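PDB 5MZ5: ALDH21), which catalyses the NADP(+)-dependent oxidation of succinic semialdehyde to succinate, as a member of the aldehyde dehydrogenase family. Local coordinates for residues L286-P291 with T438-S444; M323-Y327 with A410-E414; V344-G350 with F395-V400. One frame throughout, in Å; residues are numbered along the deposited sequence.

Contact 1: L286-P291 with T438-S444; sequences LGGNAP and THYGLQS
Tyr440 lays one face of its ring on the backbone of Gly288, whose C atom stands 3.8 Å above the ring plane near the rim. On the opposite face sits ND1 of His439, and Thr438 OG1 lies at the ring edge, in plane. With CG anti to its own carbonyl carbon (chi1 -57°), the ring is swung over the glycine, and its CD2 meets CB of Asn289 obliquely at 3.4 Å. The phenol OH is hydrogen-bonded to the backbone N of Glu414. A leucine in place of Tyr440 would probably leave that N without its partner and open a gap beside Gly288. Thr438 OG1 accepts from Tyr440 N (3.3 Å, 169°), an ST turn that holds the backbone leading into Tyr440. Asn289 crosses Thr438 at a slant, its amide gripped by Arg411 O and Arg325 NE.

Further along, Leu442 brings CD2 to 3.4 Å from Leu286 O, and one water accepts from both Asn289 N and Leu442 N, bridging two segments that make no direct hydrogen bond. The Ser444 hydroxyl oxygen rests 3.3 Å from Pro291 CD where the segments run into the parallel strands 290-294 and 443-447. The Leu-Gly-Gly backbone held here belongs to the Glu-Leu-Gly-Gly signature of aldehyde dehydrogenases; Leu286 binds NADP(+) in this protein's cofactor complex, though none is bound here.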
ATOM      1  N   LEU A 286      26.450   7.348   5.556  1.00 25.39           N
ATOM      2  CA  LEU A 286      27.915   7.403   5.645  1.00 25.16           C
ATOM      3  C   LEU A 286      28.548   6.999   4.326  1.00 31.74           C
ATOM      4  O   LEU A 286      27.837   6.920   3.319  1.00 33.92           O
ATOM      5  CB  LEU A 286      28.434   6.602   6.867  1.00 24.30           C
ATOM      6  CG  LEU A 286      27.601   6.779   8.162  1.00 27.82           C
ATOM      7  CD1 LEU A 286      27.971   5.772   9.188  1.00 28.64           C
ATOM      8  CD2 LEU A 286      27.674   8.221   8.719  1.00 25.99           C
ATOM      9  N   GLY A 287      29.855   6.790   4.323  1.00 29.11           N
ATOM     10  CA  GLY A 287      30.598   6.480   3.104  1.00 29.92           C
ATOM     11  C   GLY A 287      30.379   5.129   2.454  1.00 34.29           C
ATOM     12  O   GLY A 287      29.543   4.332   2.889  1.00 33.31           O
ATOM     13  N   GLY A 288      31.143   4.880   1.400  1.00 30.29           N
ATOM     14  CA  GLY A 288      31.096   3.623   0.681  1.00 29.25           C
ATOM     15  C   GLY A 288      32.384   3.281  -0.021  1.00 31.77           C
ATOM     16  O   GLY A 288      33.343   4.049   0.002  1.00 31.90           O
ATOM     17  N   ASN A 289      32.420   2.103  -0.612  1.00 29.15           N
ATOM     18  CA  ASN A 289      33.567   1.623  -1.406  1.00 29.59           C
ATOM     19  C   ASN A 289      32.902   0.795  -2.505  1.00 31.75           C
ATOM     20  O   ASN A 289      32.984  -0.440  -2.531  1.00 31.83           O
ATOM     21  CB  ASN A 289      34.545   0.814  -0.540  1.00 25.59           C
ATOM     22  CG  ASN A 289      35.770   0.274  -1.235  1.00 40.93           C
ATOM     23  OD1 ASN A 289      35.879   0.231  -2.474  1.00 36.43           O
ATOM     24  ND2 ASN A 289      36.723  -0.166  -0.437  1.00 36.30           N
ATOM     25  N   ALA A 290      32.170   1.519  -3.375  1.00 26.79           N
ATOM     26  CA  ALA A 290      31.331   0.963  -4.419  1.00 25.81           C
ATOM     27  C   ALA A 290      32.056   0.229  -5.550  1.00 30.58           C
ATOM     28  O   ALA A 290      32.892   0.796  -6.264  1.00 30.09           O
ATOM     29  CB  ALA A 290      30.428   2.035  -4.997  1.00 25.91           C
ATOM     30  N   PRO A 291      31.663  -1.048  -5.752  1.00 25.42           N
ATOM     31  CA  PRO A 291      32.220  -1.822  -6.865  1.00 25.04           C
ATOM     32  C   PRO A 291      31.280  -1.828  -8.097  1.00 30.12           C
ATOM     33  O   PRO A 291      30.086  -1.551  -7.996  1.00 28.27           O
ATOM     34  CB  PRO A 291      32.330  -3.218  -6.263  1.00 26.13           C
ATOM     35  CG  PRO A 291      31.156  -3.290  -5.302  1.00 29.23           C
ATOM     36  CD  PRO A 291      30.754  -1.874  -4.935  1.00 24.91           C
ATOM     37  N   THR A 438      34.151  -6.140   1.469  1.00 26.53           N
ATOM     38  CA  THR A 438      34.311  -4.772   1.956  1.00 26.63           C
ATOM     39  C   THR A 438      33.509  -4.602   3.245  1.00 30.74           C
ATOM     40  O   THR A 438      32.565  -5.357   3.479  1.00 28.25           O
ATOM     41  CB  THR A 438      33.857  -3.755   0.853  1.00 29.97           C
ATOM     42  OG1 THR A 438      34.004  -2.422   1.341  1.00 26.97           O
ATOM     43  CG2 THR A 438      32.401  -3.967   0.394  1.00 26.40           C
ATOM     44  N   HIS A 439      33.861  -3.598   4.051  1.00 30.17           N
ATOM     45  CA  HIS A 439      33.161  -3.275   5.290  1.00 31.54           C
ATOM     46  C   HIS A 439      32.093  -2.198   5.054  1.00 32.55           C
ATOM     47  O   HIS A 439      31.341  -1.851   5.964  1.00 31.74           O
ATOM     48  CB  HIS A 439      34.129  -2.944   6.441  1.00 34.80           C
ATOM     49  CG  HIS A 439      35.061  -1.787   6.203  1.00 40.70           C
ATOM     50  ND1 HIS A 439      34.772  -0.504   6.682  1.00 43.42           N
ATOM     51  CD2 HIS A 439      36.299  -1.774   5.653  1.00 44.49           C
ATOM     52  CE1 HIS A 439      35.832   0.240   6.394  1.00 43.55           C
ATOM     53  NE2 HIS A 439      36.772  -0.474   5.762  1.00 44.60           N
ATOM     54  N   TYR A 440      31.967  -1.741   3.799  1.00 27.87           N
ATOM     55  CA  TYR A 440      30.933  -0.793   3.365  1.00 26.09           C
ATOM     56  C   TYR A 440      29.821  -1.585   2.649  1.00 28.59           C
ATOM     57  O   TYR A 440      29.983  -2.782   2.405  1.00 26.91           O
ATOM     58  CB  TYR A 440      31.538   0.266   2.438  1.00 28.05           C
ATOM     59  CG  TYR A 440      32.686   1.055   3.038  1.00 31.24           C
ATOM     60  CD1 TYR A 440      32.451   2.188   3.816  1.00 32.95           C
ATOM     61  CD2 TYR A 440      34.008   0.682   2.811  1.00 33.19           C
ATOM     62  CE1 TYR A 440      33.509   2.934   4.348  1.00 32.29           C
ATOM     63  CE2 TYR A 440      35.071   1.429   3.318  1.00 34.53           C
ATOM     64  CZ  TYR A 440      34.818   2.553   4.091  1.00 41.93           C
ATOM     65  OH  TYR A 440      35.878   3.271   4.609  1.00 41.74           O
ATOM     66  N   GLY A 441      28.701  -0.932   2.339  1.00 26.39           N
ATOM     67  CA  GLY A 441      27.587  -1.580   1.653  1.00 26.37           C
ATOM     68  C   GLY A 441      26.529  -0.614   1.184  1.00 30.44           C
ATOM     69  O   GLY A 441      25.349  -0.801   1.466  1.00 29.62           O
ATOM     70  N   LEU A 442      26.944   0.421   0.456  1.00 27.68           N
ATOM     71  CA  LEU A 442      26.041   1.464  -0.010  1.00 26.91           C
ATOM     72  C   LEU A 442      25.385   1.099  -1.334  1.00 29.37           C
ATOM     73  O   LEU A 442      24.186   0.803  -1.361  1.00 29.38           O
ATOM     74  CB  LEU A 442      26.808   2.811  -0.034  1.00 27.42           C
ATOM     75  CG  LEU A 442      26.075   4.157  -0.152  1.00 33.22           C
ATOM     76  CD1 LEU A 442      24.719   4.152   0.459  1.00 33.01           C
ATOM     77  CD2 LEU A 442      26.886   5.256   0.479  1.00 33.72           C
ATOM     78  N   GLN A 443      26.160   1.086  -2.422  1.00 26.34           N
ATOM     79  CA  GLN A 443      25.670   0.749  -3.756  1.00 25.49           C
ATOM     80  C   GLN A 443      26.684  -0.062  -4.533  1.00 27.92           C
ATOM     81  O   GLN A 443      27.870  -0.047  -4.219  1.00 26.88           O
ATOM     82  CB  GLN A 443      25.222   1.999  -4.552  1.00 25.80           C
ATOM     83  CG  GLN A 443      23.963   2.643  -3.990  1.00 31.41           C
ATOM     84  CD  GLN A 443      23.204   3.594  -4.876  1.00 39.95           C
ATOM     85  OE1 GLN A 443      22.103   4.004  -4.535  1.00 41.53           O
ATOM     86  NE2 GLN A 443      23.751   3.981  -6.021  1.00 27.62           N
ATOM     87  N   SER A 444      26.199  -0.809  -5.516  1.00 26.48           N
ATOM     88  CA  SER A 444      26.982  -1.642  -6.435  1.00 26.81           C
ATOM     89  C   SER A 444      26.393  -1.475  -7.831  1.00 31.08           C
ATOM     90  O   SER A 444      25.221  -1.133  -7.964  1.00 30.42           O
ATOM     91  CB  SER A 444      26.901  -3.104  -6.021  1.00 30.07           C
ATOM     92  OG  SER A 444      27.801  -3.375  -4.962  1.00 41.80           O
TER
HETATM   93  O   HOH W   1      29.566   0.929  -0.779  1.00 27.44           O

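Contact 2: M323-Y327 with A410-E414; sequences MQRLY and ARKEE
The guanidinium groups of Arg325 and Arg411 cross at a slant, their planes 32° apart: Arg325 NH2 lies 3.4 Å above the plane of Arg411, toward its rim, and Arg411 NH1 sits over a face of Arg325. At the edge of the Arg411 group, in plane, is a water that accepts from NE and is also hydrogen-bonded to Tyr327 OH, meeting the tyrosine ring at its edge. Ring and guanidinium stand nearly perpendicular (82°). Arg325 NH2 also donates to Tyr327 OH at 2.8 Å. The closeness of the two like charges is probably eased by the end of helix 428-435, where Glu434 forms a salt bridge with Arg411 and the carbonyls of Glu434 and Cys435 accept from Arg325.

Strand 323-329 here belongs to the parallel part of the catalytic-domain sheet, and it meets the short helix 409-412 that leads into the NADP(+)-binding Glu414. Gln324 reaches across with an extended chain, CG anti to the backbone N (chi1 -166°). Its NE2 donates to Glu413 O at 2.8 Å, the acceptor lying in the amide plane, and more weakly to Ala410 O at 2.7 Å. The other amide atom, OE1, accepts from Ile415 N, just beyond Glu414.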
ATOM      1  N   MET A 323      32.434   5.147  -7.913  1.00 23.88           N
ATOM      2  CA  MET A 323      32.838   3.782  -8.293  1.00 22.41           C
ATOM      3  C   MET A 323      34.347   3.647  -8.036  1.00 27.74           C
ATOM      4  O   MET A 323      35.176   4.131  -8.815  1.00 27.85           O
ATOM      5  CB  MET A 323      32.459   3.460  -9.743  1.00 24.38           C
ATOM      6  CG  MET A 323      32.826   2.048 -10.198  1.00 27.66           C
ATOM      7  SD  MET A 323      32.759   1.940 -12.012  1.00 31.54           S
ATOM      8  CE  MET A 323      34.318   2.757 -12.433  1.00 28.55           C
ATOM      9  N   GLN A 324      34.689   3.032  -6.901  1.00 25.94           N
ATOM     10  CA  GLN A 324      36.079   2.869  -6.478  1.00 25.80           C
ATOM     11  C   GLN A 324      36.725   1.608  -7.054  1.00 28.86           C
ATOM     12  O   GLN A 324      37.925   1.609  -7.298  1.00 26.39           O
ATOM     13  CB  GLN A 324      36.166   2.872  -4.946  1.00 25.99           C
ATOM     14  CG  GLN A 324      37.589   3.059  -4.417  1.00 28.85           C
ATOM     15  CD  GLN A 324      37.603   3.176  -2.914  1.00 42.74           C
ATOM     16  OE1 GLN A 324      36.843   3.949  -2.316  1.00 36.86           O
ATOM     17  NE2 GLN A 324      38.451   2.397  -2.264  1.00 28.75           N
ATOM     18  N   ARG A 325      35.930   0.536  -7.246  1.00 27.04           N
ATOM     19  CA  ARG A 325      36.429  -0.762  -7.718  1.00 27.76           C
ATOM     20  C   ARG A 325      35.694  -1.225  -8.971  1.00 32.65           C
ATOM     21  O   ARG A 325      34.458  -1.198  -9.025  1.00 30.92           O
ATOM     22  CB  ARG A 325      36.335  -1.828  -6.607  1.00 26.79           C
ATOM     23  CG  ARG A 325      37.077  -1.465  -5.310  1.00 27.98           C
ATOM     24  CD  ARG A 325      36.838  -2.499  -4.231  1.00 29.24           C
ATOM     25  NE  ARG A 325      35.482  -2.450  -3.667  1.00 27.87           N
ATOM     26  CZ  ARG A 325      34.739  -3.520  -3.408  1.00 37.74           C
ATOM     27  NH1 ARG A 325      33.552  -3.386  -2.833  1.00 27.02           N
ATOM     28  NH2 ARG A 325      35.184  -4.739  -3.706  1.00 24.55           N
ATOM     29  N   LEU A 326      36.475  -1.619  -9.988  1.00 29.32           N
ATOM     30  CA  LEU A 326      35.949  -2.055 -11.266  1.00 29.50           C
ATOM     31  C   LEU A 326      36.419  -3.478 -11.567  1.00 34.36           C
ATOM     32  O   LEU A 326      37.621  -3.712 -11.679  1.00 36.17           O
ATOM     33  CB  LEU A 326      36.367  -1.058 -12.368  1.00 29.06           C
ATOM     34  CG  LEU A 326      35.920  -1.309 -13.810  1.00 32.49           C
ATOM     35  CD1 LEU A 326      34.403  -1.640 -13.914  1.00 31.33           C
ATOM     36  CD2 LEU A 326      36.305  -0.128 -14.698  1.00 32.34           C
ATOM     37  N   TYR A 327      35.456  -4.411 -11.688  1.00 28.39           N
ATOM     38  CA  TYR A 327      35.658  -5.839 -11.965  1.00 27.48           C
ATOM     39  C   TYR A 327      35.176  -6.131 -13.372  1.00 31.27           C
ATOM     40  O   TYR A 327      33.994  -5.958 -13.676  1.00 29.49           O
ATOM     41  CB  TYR A 327      34.926  -6.710 -10.910  1.00 27.26           C
ATOM     42  CG  TYR A 327      35.448  -6.444  -9.513  1.00 26.89           C
ATOM     43  CD1 TYR A 327      36.579  -7.104  -9.030  1.00 28.99           C
ATOM     44  CD2 TYR A 327      34.846  -5.489  -8.694  1.00 25.73           C
ATOM     45  CE1 TYR A 327      37.100  -6.820  -7.767  1.00 30.00           C
ATOM     46  CE2 TYR A 327      35.362  -5.188  -7.438  1.00 26.63           C
ATOM     47  CZ  TYR A 327      36.490  -5.855  -6.977  1.00 37.96           C
ATOM     48  OH  TYR A 327      36.997  -5.547  -5.742  1.00 36.98           O
ATOM     49  N   ALA A 410      43.925   2.022  -0.175  1.00 36.13           N
ATOM     50  CA  ALA A 410      43.165   2.367  -1.379  1.00 35.22           C
ATOM     51  C   ALA A 410      42.101   1.293  -1.674  1.00 38.18           C
ATOM     52  O   ALA A 410      41.044   1.631  -2.190  1.00 37.70           O
ATOM     53  CB  ALA A 410      44.101   2.533  -2.567  1.00 36.17           C
ATOM     54  N   ARG A 411      42.358   0.026  -1.290  1.00 34.25           N
ATOM     55  CA  ARG A 411      41.421  -1.078  -1.494  1.00 33.94           C
ATOM     56  C   ARG A 411      40.448  -1.274  -0.311  1.00 38.23           C
ATOM     57  O   ARG A 411      39.252  -1.473  -0.522  1.00 37.86           O
ATOM     58  CB  ARG A 411      42.186  -2.379  -1.851  1.00 31.86           C
ATOM     59  CG  ARG A 411      41.335  -3.665  -1.958  1.00 32.28           C
ATOM     60  CD  ARG A 411      40.137  -3.573  -2.914  1.00 29.47           C
ATOM     61  NE  ARG A 411      39.339  -4.804  -2.917  1.00 35.93           N
ATOM     62  CZ  ARG A 411      38.399  -5.108  -2.023  1.00 45.58           C
ATOM     63  NH1 ARG A 411      38.095  -4.257  -1.054  1.00 30.00           N
ATOM     64  NH2 ARG A 411      37.755  -6.263  -2.097  1.00 33.45           N
ATOM     65  N   LYS A 412      40.965  -1.203   0.915  1.00 35.38           N
ATOM     66  CA  LYS A 412      40.237  -1.420   2.165  1.00 34.66           C
ATOM     67  C   LYS A 412      39.295  -0.264   2.551  1.00 39.56           C
ATOM     68  O   LYS A 412      38.189  -0.509   3.051  1.00 38.72           O
ATOM     69  CB  LYS A 412      41.270  -1.712   3.274  1.00 37.17           C
ATOM     70  CG  LYS A 412      40.730  -2.006   4.674  1.00 51.72           C
ATOM     71  CD  LYS A 412      41.812  -2.575   5.623  1.00 63.84           C
ATOM     72  CE  LYS A 412      43.129  -1.810   5.708  1.00 81.25           C
ATOM     73  NZ  LYS A 412      42.989  -0.480   6.364  1.00 89.85           N
ATOM     74  N   GLU A 413      39.736   0.986   2.342  1.00 34.92           N
ATOM     75  CA  GLU A 413      38.987   2.170   2.766  1.00 32.79           C
ATOM     76  C   GLU A 413      38.410   2.976   1.614  1.00 36.91           C
ATOM     77  O   GLU A 413      38.822   2.816   0.464  1.00 36.71           O
ATOM     78  CB  GLU A 413      39.896   3.105   3.608  1.00 33.83           C
ATOM     79  CG  GLU A 413      40.722   2.445   4.700  1.00 42.11           C
ATOM     80  CD  GLU A 413      39.955   1.782   5.827  1.00 65.63           C
ATOM     81  OE1 GLU A 413      38.798   2.179   6.096  1.00 54.86           O
ATOM     82  OE2 GLU A 413      40.529   0.868   6.460  1.00 73.45           O
ATOM     83  N   GLU A 414      37.495   3.897   1.956  1.00 32.40           N
ATOM     84  CA  GLU A 414      36.891   4.852   1.042  1.00 31.84           C
ATOM     85  C   GLU A 414      37.979   5.866   0.687  1.00 37.06           C
ATOM     86  O   GLU A 414      38.519   6.528   1.576  1.00 37.29           O
ATOM     87  CB  GLU A 414      35.704   5.556   1.729  1.00 31.96           C
ATOM     88  CG  GLU A 414      35.027   6.616   0.859  1.00 32.43           C
ATOM     89  CD  GLU A 414      33.752   7.169   1.461  1.00 37.68           C
ATOM     90  OE1 GLU A 414      33.796   7.589   2.635  1.00 38.64           O
ATOM     91  OE2 GLU A 414      32.711   7.193   0.764  1.00 30.81           O
TER
HETATM   92  O   HOH W   2      39.451  -7.008  -5.115  1.00 33.00           O

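Contact 3: V344-G350 with F395-V400; sequences VKKLKMG and FIEPTV
Where helix 333-345 gives way to a loop, Val344, Leu347 and Met349 pack on strand 395-402 at the point where that strand is interrupted around Glu397 and Pro398. Val344 sends its two methyls to different partners: CG1 reaches Val400 CG2 at 3.9 Å, while CG2 passes alongside the proline ring, 4.1 Å from Pro398 CB. Leu347 CD1 approaches the same Pro398 CB. At the interruption, the Thr399 hydroxyl donates to Glu397 O at 2.7 Å from above the carbonyl plane.

The other end of the contact is carried by Met349. Its CG is anti to the backbone N (chi1 -170°), which carries CG and SD out toward the strand, antiparallel to the side chain of Phe395, before the chain bends to CE; CG comes 3.6 Å from Phe395 CD1, and SD lies 3.5 Å from Ile396 O. The sulfur is 5.2 Å from the ring centroid and 68° off the ring normal, an oblique Met-aromatic contact. Gly350 O meets the ring in plane at its edge, 3.3 Å from Phe395 CE1, and Lys392 adds a cation-pi interaction. A helix end and its following loop thus pack against an interrupted sheet strand in the alpha/beta catalytic domain of aldehyde dehydrogenases.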
ATOM      1  N   VAL A 344      39.844   8.290 -19.558  1.00 35.95           N
ATOM      2  CA  VAL A 344      40.246   9.068 -18.365  1.00 36.26           C
ATOM      3  C   VAL A 344      41.316  10.099 -18.744  1.00 39.53           C
ATOM      4  O   VAL A 344      41.326  11.187 -18.160  1.00 38.88           O
ATOM      5  CB  VAL A 344      40.595   8.309 -17.028  1.00 40.59           C
ATOM      6  CG1 VAL A 344      40.096   6.872 -16.983  1.00 40.25           C
ATOM      7  CG2 VAL A 344      42.066   8.403 -16.649  1.00 40.90           C
ATOM      8  N   LYS A 345      42.188   9.768 -19.733  1.00 36.33           N
ATOM      9  CA  LYS A 345      43.253  10.647 -20.220  1.00 36.74           C
ATOM     10  C   LYS A 345      42.720  11.895 -20.928  1.00 41.47           C
ATOM     11  O   LYS A 345      43.442  12.889 -21.028  1.00 42.53           O
ATOM     12  CB  LYS A 345      44.245   9.872 -21.116  1.00 39.39           C
ATOM     13  CG  LYS A 345      45.233   9.043 -20.295  1.00 43.08           C
ATOM     14  CD  LYS A 345      45.988   8.039 -21.146  1.00 46.69           C
ATOM     15  CE  LYS A 345      47.476   8.069 -20.890  1.00 51.00           C
ATOM     16  NZ  LYS A 345      47.864   7.432 -19.608  1.00 47.37           N
ATOM     17  N   LYS A 346      41.448  11.859 -21.362  1.00 36.63           N
ATOM     18  CA  LYS A 346      40.774  12.953 -22.061  1.00 36.52           C
ATOM     19  C   LYS A 346      40.038  13.898 -21.110  1.00 38.99           C
ATOM     20  O   LYS A 346      39.620  14.978 -21.547  1.00 37.06           O
ATOM     21  CB  LYS A 346      39.791  12.392 -23.115  1.00 39.21           C
ATOM     22  CG  LYS A 346      40.474  11.805 -24.341  1.00 58.23           C
ATOM     23  CD  LYS A 346      39.463  11.207 -25.318  1.00 74.54           C
ATOM     24  CE  LYS A 346      40.136  10.693 -26.577  1.00 89.38           C
ATOM     25  NZ  LYS A 346      39.174  10.516 -27.694  1.00 94.42           N
ATOM     26  N   LEU A 347      39.862  13.488 -19.820  1.00 35.17           N
ATOM     27  CA  LEU A 347      39.118  14.251 -18.818  1.00 34.26           C
ATOM     28  C   LEU A 347      39.780  15.579 -18.489  1.00 39.67           C
ATOM     29  O   LEU A 347      40.945  15.601 -18.113  1.00 40.85           O
ATOM     30  CB  LEU A 347      38.834  13.433 -17.544  1.00 33.56           C
ATOM     31  CG  LEU A 347      37.960  12.169 -17.683  1.00 37.77           C
ATOM     32  CD1 LEU A 347      37.888  11.408 -16.358  1.00 36.41           C
ATOM     33  CD2 LEU A 347      36.562  12.499 -18.212  1.00 38.00           C
ATOM     34  N   LYS A 348      39.047  16.689 -18.676  1.00 36.31           N
ATOM     35  CA  LYS A 348      39.572  18.030 -18.420  1.00 36.50           C
ATOM     36  C   LYS A 348      39.569  18.331 -16.940  1.00 38.53           C
ATOM     37  O   LYS A 348      38.519  18.332 -16.299  1.00 36.53           O
ATOM     38  CB  LYS A 348      38.801  19.113 -19.183  1.00 39.39           C
ATOM     39  CG  LYS A 348      38.952  19.008 -20.671  1.00 52.10           C
ATOM     40  CD  LYS A 348      38.143  20.039 -21.379  1.00 59.68           C
ATOM     41  CE  LYS A 348      38.483  19.999 -22.840  1.00 66.41           C
ATOM     42  NZ  LYS A 348      37.684  20.978 -23.625  1.00 78.23           N
ATOM     43  N   MET A 349      40.762  18.583 -16.407  1.00 36.08           N
ATOM     44  CA  MET A 349      41.007  18.928 -15.019  1.00 35.27           C
ATOM     45  C   MET A 349      41.446  20.390 -14.976  1.00 39.18           C
ATOM     46  O   MET A 349      42.343  20.796 -15.720  1.00 40.73           O
ATOM     47  CB  MET A 349      42.092  18.015 -14.426  1.00 37.90           C
ATOM     48  CG  MET A 349      42.235  18.146 -12.930  1.00 42.25           C
ATOM     49  SD  MET A 349      43.512  17.094 -12.204  1.00 47.40           S
ATOM     50  CE  MET A 349      44.978  17.964 -12.687  1.00 44.88           C
ATOM     51  N   GLY A 350      40.798  21.172 -14.124  1.00 33.12           N
ATOM     52  CA  GLY A 350      41.138  22.579 -13.982  1.00 32.19           C
ATOM     53  C   GLY A 350      40.129  23.401 -13.225  1.00 34.94           C
ATOM     54  O   GLY A 350      39.441  22.897 -12.332  1.00 33.06           O
ATOM     55  N   PHE A 395      44.639  19.526  -6.520  1.00 34.72           N
ATOM     56  CA  PHE A 395      44.276  18.700  -7.666  1.00 34.45           C
ATOM     57  C   PHE A 395      44.969  17.335  -7.652  1.00 40.40           C
ATOM     58  O   PHE A 395      46.170  17.244  -7.398  1.00 40.26           O
ATOM     59  CB  PHE A 395      44.612  19.420  -8.985  1.00 35.66           C
ATOM     60  CG  PHE A 395      43.663  20.533  -9.358  1.00 35.75           C
ATOM     61  CD1 PHE A 395      42.506  20.269 -10.084  1.00 35.54           C
ATOM     62  CD2 PHE A 395      43.939  21.852  -9.011  1.00 36.80           C
ATOM     63  CE1 PHE A 395      41.640  21.306 -10.453  1.00 35.38           C
ATOM     64  CE2 PHE A 395      43.065  22.889  -9.382  1.00 37.94           C
ATOM     65  CZ  PHE A 395      41.919  22.606 -10.091  1.00 34.51           C
ATOM     66  N   ILE A 396      44.191  16.280  -7.927  1.00 37.35           N
ATOM     67  CA  ILE A 396      44.644  14.899  -8.074  1.00 37.09           C
ATOM     68  C   ILE A 396      44.226  14.505  -9.471  1.00 38.83           C
ATOM     69  O   ILE A 396      43.047  14.630  -9.824  1.00 39.20           O
ATOM     70  CB  ILE A 396      44.056  13.922  -6.990  1.00 40.39           C
ATOM     71  CG1 ILE A 396      44.694  14.147  -5.604  1.00 42.14           C
ATOM     72  CG2 ILE A 396      44.204  12.441  -7.400  1.00 41.16           C
ATOM     73  CD1 ILE A 396      46.219  13.601  -5.447  1.00 52.44           C
ATOM     74  N   GLU A 397      45.182  14.025 -10.265  1.00 35.08           N
ATOM     75  CA  GLU A 397      44.918  13.544 -11.622  1.00 34.48           C
ATOM     76  C   GLU A 397      43.951  12.346 -11.572  1.00 35.32           C
ATOM     77  O   GLU A 397      44.031  11.552 -10.623  1.00 33.63           O
ATOM     78  CB  GLU A 397      46.220  13.095 -12.287  1.00 36.03           C
ATOM     79  CG  GLU A 397      47.068  14.240 -12.784  1.00 42.54           C
ATOM     80  CD  GLU A 397      48.404  13.829 -13.371  1.00 56.65           C
ATOM     81  OE1 GLU A 397      48.991  14.649 -14.112  1.00 58.37           O
ATOM     82  OE2 GLU A 397      48.873  12.701 -13.089  1.00 46.87           O
ATOM     83  N   PRO A 398      43.028  12.193 -12.555  1.00 31.17           N
ATOM     84  CA  PRO A 398      42.168  10.983 -12.550  1.00 29.59           C
ATOM     85  C   PRO A 398      43.092   9.760 -12.688  1.00 33.59           C
ATOM     86  O   PRO A 398      43.962   9.714 -13.563  1.00 32.25           O
ATOM     87  CB  PRO A 398      41.220  11.194 -13.736  1.00 30.85           C
ATOM     88  CG  PRO A 398      41.873  12.206 -14.586  1.00 35.91           C
ATOM     89  CD  PRO A 398      42.821  13.020 -13.764  1.00 31.51           C
ATOM     90  N   THR A 399      43.006   8.859 -11.709  1.00 31.52           N
ATOM     91  CA  THR A 399      43.900   7.719 -11.557  1.00 31.62           C
ATOM     92  C   THR A 399      43.200   6.384 -11.717  1.00 35.11           C
ATOM     93  O   THR A 399      42.072   6.223 -11.267  1.00 34.36           O
ATOM     94  CB  THR A 399      44.571   7.820 -10.167  1.00 37.31           C
ATOM     95  OG1 THR A 399      45.126   9.123  -9.987  1.00 37.69           O
ATOM     96  CG2 THR A 399      45.640   6.766  -9.931  1.00 35.50           C
ATOM     97  N   VAL A 400      43.909   5.415 -12.322  1.00 32.79           N
ATOM     98  CA  VAL A 400      43.503   4.012 -12.484  1.00 32.64           C
ATOM     99  C   VAL A 400      44.682   3.130 -12.061  1.00 35.80           C
ATOM    100  O   VAL A 400      45.780   3.282 -12.574  1.00 34.33           O
ATOM    101  CB  VAL A 400      42.965   3.621 -13.893  1.00 36.12           C
ATOM    102  CG1 VAL A 400      42.414   2.191 -13.888  1.00 35.11           C
ATOM    103  CG2 VAL A 400      41.892   4.599 -14.368  1.00 35.40           C
TER

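Overall arrangement
All three contacts meet one mixed sheet of the catalytic domain and are nested along the chain: contact 3 lies inside the loop closed by contact 2, which lies inside that closed by contact 1. Contacts 1 and 2 have centres 9 Å apart and touch directly, lying on the neighbouring parallel strands 290-294 and 323-329 respectively; a probable hydrogen bond from Gly288 N to Glu414 OE2 joins them. Contact 3 stands apart, its centre about 17 Å from that of contact 2 and 23 Å from that of contact 1, yet helix 333-345 follows strand 323-329, and strand 395-402 precedes helix 409-412. Contacts 1 and 2 thus contain the NADP(+)-binding residues Leu286 and Glu414; contact 3 lies farther away.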